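PDB 1HJS: beta-1,4-galactanase from Thielavia heterothallica, which hydrolyses (1->4)-beta-D-galactosidic linkages in type I arabinogalactans as a glycoside hydrolase of family 53. Local coordinates for residues Trp248-Pro253 against Cys310-Met315. Residues are numbered along the deposited sequence; the frame is centred on the assembly and turned at random.
Sequences WPISCP and CADNTM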
loop_
_atom_site.group_PDB
_atom_site.type_symbol
_atom_site.label_atom_id
_atom_site.label_comp_id
_atom_site.label_asym_id
_atom_site.label_seq_id
_atom_site.Cartn_x
_atom_site.Cartn_y
_atom_site.Cartn_z
ATOM N N TRP A 248 -8.525 10.662 3.748
ATOM C CA TRP A 248 -9.609 11.418 4.373
ATOM C C TRP A 248 -9.559 12.765 3.666
ATOM O O TRP A 248 -8.502 13.387 3.561
ATOM C CB TRP A 248 -9.455 11.616 5.878
ATOM C CG TRP A 248 -10.674 12.325 6.407
ATOM C CD1 TRP A 248 -10.807 13.664 6.645
ATOM C CD2 TRP A 248 -11.966 11.749 6.640
ATOM N NE1 TRP A 248 -12.102 13.957 7.008
ATOM C CE2 TRP A 248 -12.834 12.800 7.013
ATOM C CE3 TRP A 248 -12.477 10.443 6.564
ATOM C CZ2 TRP A 248 -14.188 12.589 7.312
ATOM C CZ3 TRP A 248 -13.822 10.231 6.860
ATOM C CH2 TRP A 248 -14.663 11.303 7.230
ATOM N N PRO A 249 -10.707 13.236 3.169
ATOM C CA PRO A 249 -10.721 14.512 2.460
ATOM C C PRO A 249 -10.695 15.812 3.243
ATOM O O PRO A 249 -11.230 15.906 4.353
ATOM C CB PRO A 249 -11.973 14.396 1.590
ATOM C CG PRO A 249 -12.900 13.626 2.449
ATOM C CD PRO A 249 -12.026 12.574 3.114
ATOM N N ILE A 250 -10.044 16.811 2.652
ATOM C CA ILE A 250 -10.017 18.145 3.232
ATOM C C ILE A 250 -11.104 18.889 2.456
ATOM O O ILE A 250 -11.461 20.020 2.771
ATOM C CB ILE A 250 -8.646 18.855 3.059
ATOM C CG1 ILE A 250 -8.222 18.876 1.596
ATOM C CG2 ILE A 250 -7.601 18.171 3.923
ATOM C CD1 ILE A 250 -6.908 19.613 1.370
ATOM N N SER A 251 -11.632 18.218 1.436
ATOM C CA SER A 251 -12.701 18.769 0.609
ATOM C C SER A 251 -13.420 17.659 -0.151
ATOM O O SER A 251 -12.792 16.874 -0.860
ATOM C CB SER A 251 -12.144 19.798 -0.380
ATOM O OG SER A 251 -13.189 20.358 -1.158
ATOM N N CYS A 252 -14.738 17.581 0.014
ATOM C CA CYS A 252 -15.536 16.567 -0.669
ATOM C C CYS A 252 -16.943 17.089 -0.924
ATOM O O CYS A 252 -17.912 16.590 -0.353
ATOM C CB CYS A 252 -15.643 15.275 0.154
ATOM S SG CYS A 252 -16.244 13.929 -0.918
ATOM N N PRO A 253 -17.079 18.088 -1.801
ATOM C CA PRO A 253 -18.395 18.653 -2.100
ATOM C C PRO A 253 -19.308 17.773 -2.953
ATOM O O PRO A 253 -20.515 17.993 -3.000
ATOM C CB PRO A 253 -18.042 19.955 -2.811
ATOM C CG PRO A 253 -16.812 19.566 -3.590
ATOM C CD PRO A 253 -16.019 18.778 -2.565
ATOM N N CYS A 310 -14.165 12.438 -4.105
ATOM C CA CYS A 310 -13.917 13.605 -3.264
ATOM C C CYS A 310 -12.847 14.495 -3.892
ATOM O O CYS A 310 -11.786 14.016 -4.288
ATOM C CB CYS A 310 -13.467 13.167 -1.876
ATOM S SG CYS A 310 -14.773 12.521 -0.793
ATOM N N ALA A 311 -13.119 15.795 -3.951
ATOM C CA ALA A 311 -12.212 16.758 -4.570
ATOM C C ALA A 311 -10.761 16.793 -4.084
ATOM O O ALA A 311 -9.843 16.895 -4.897
ATOM C CB ALA A 311 -12.813 18.159 -4.474
ATOM N N ASP A 312 -10.534 16.719 -2.777
ATOM C CA ASP A 312 -9.159 16.791 -2.283
ATOM C C ASP A 312 -8.893 15.905 -1.074
ATOM O O ASP A 312 -9.502 16.084 -0.016
ATOM C CB ASP A 312 -8.819 18.243 -1.925
ATOM C CG ASP A 312 -7.322 18.495 -1.839
ATOM O OD1 ASP A 312 -6.559 17.537 -1.587
ATOM O OD2 ASP A 312 -6.911 19.667 -2.013
ATOM N N ASN A 313 -7.973 14.959 -1.238
ATOM C CA ASN A 313 -7.592 14.040 -0.166
ATOM C C ASN A 313 -6.124 14.198 0.202
ATOM O O ASN A 313 -5.600 13.427 1.001
ATOM C CB ASN A 313 -7.821 12.586 -0.589
ATOM C CG ASN A 313 -9.276 12.225 -0.655
ATOM O OD1 ASN A 313 -10.027 12.466 0.290
ATOM N ND2 ASN A 313 -9.690 11.636 -1.769
ATOM N N THR A 314 -5.459 15.188 -0.382
ATOM C CA THR A 314 -4.045 15.400 -0.102
ATOM C C THR A 314 -3.824 16.042 1.264
ATOM O O THR A 314 -4.769 16.498 1.914
ATOM C CB THR A 314 -3.382 16.281 -1.187
ATOM O OG1 THR A 314 -3.958 17.593 -1.168
ATOM C CG2 THR A 314 -3.580 15.662 -2.563
ATOM N N MET A 315 -2.566 16.059 1.697
ATOM C CA MET A 315 -2.191 16.649 2.975
ATOM C C MET A 315 -1.195 17.784 2.745
ATOM O O MET A 315 -0.433 18.150 3.639
ATOM C CB MET A 315 -1.580 15.580 3.885
ATOM C CG MET A 315 -2.541 14.430 4.201
ATOM S SD MET A 315 -1.837 13.188 5.307
ATOM C CE MET A 315 -2.096 13.977 6.903
#
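Cys252 and Cys310 are joined by a disulfide, SG to SG 2.0 Å with a chi3 of -77°, and the two loops they tie together illustrate how a covalent link and a short backbone pairing can share the work of pinning irregular chain. Next to the bridge, Ser251 and Asp312 form a single antiparallel hydrogen-bonded pair. Asp312 N donates to Ser251 O at 3.0 Å, and in return Asp312 O takes a bond from Ile250 N at 2.8 Å and a weak one from Ser251 N, the two-to-one pattern of a classic beta bulge.

Followed outward, the Asp312 side chain turns from packing to polar duty. Its CB rests 3.6 Å from Ile250 CG1 and touches Ser251 CB more loosely. CG stands anti to the backbone N (chi1 -161°), which lays the carboxylate across the Ile250 side chain; CG itself meets the methyl CD1, as does OD2 at 3.4 Å. OD1 completes an Asx turn: Thr314 N meets it at 2.9 Å nearly along the C-O axis, while Thr314 OG1 donates at 2.6 Å to the syn lone pair of OD1. With an alanine in its place, Thr314 N and OG1 would probably lose this shared acceptor and one side of Ile250 its carboxylate cover.

Beyond the pair, at the end away from the disulfide along the chains, Pro249 and Asn313 lie side by side, with Pro249 CB 3.0 Å from Asn313 OD1, whereas Asn313 ND2 is held by Asn305 O. Pro249 CD also sits over one face of the Trp248 ring, toward its rim; the ring's NE1 bonds to Pro267 O.

In this eight-stranded TIM barrel the contact joins the loop between strand 240-245 and helix 270-285 to the loop following strand 290-296. Gln273 of helix 270-285 bonds to Trp248 O and Thr314 O, and Tyr295 of strand 290-296 bonds to Trp248 N and Asn313 O, linking both loops to the barrel.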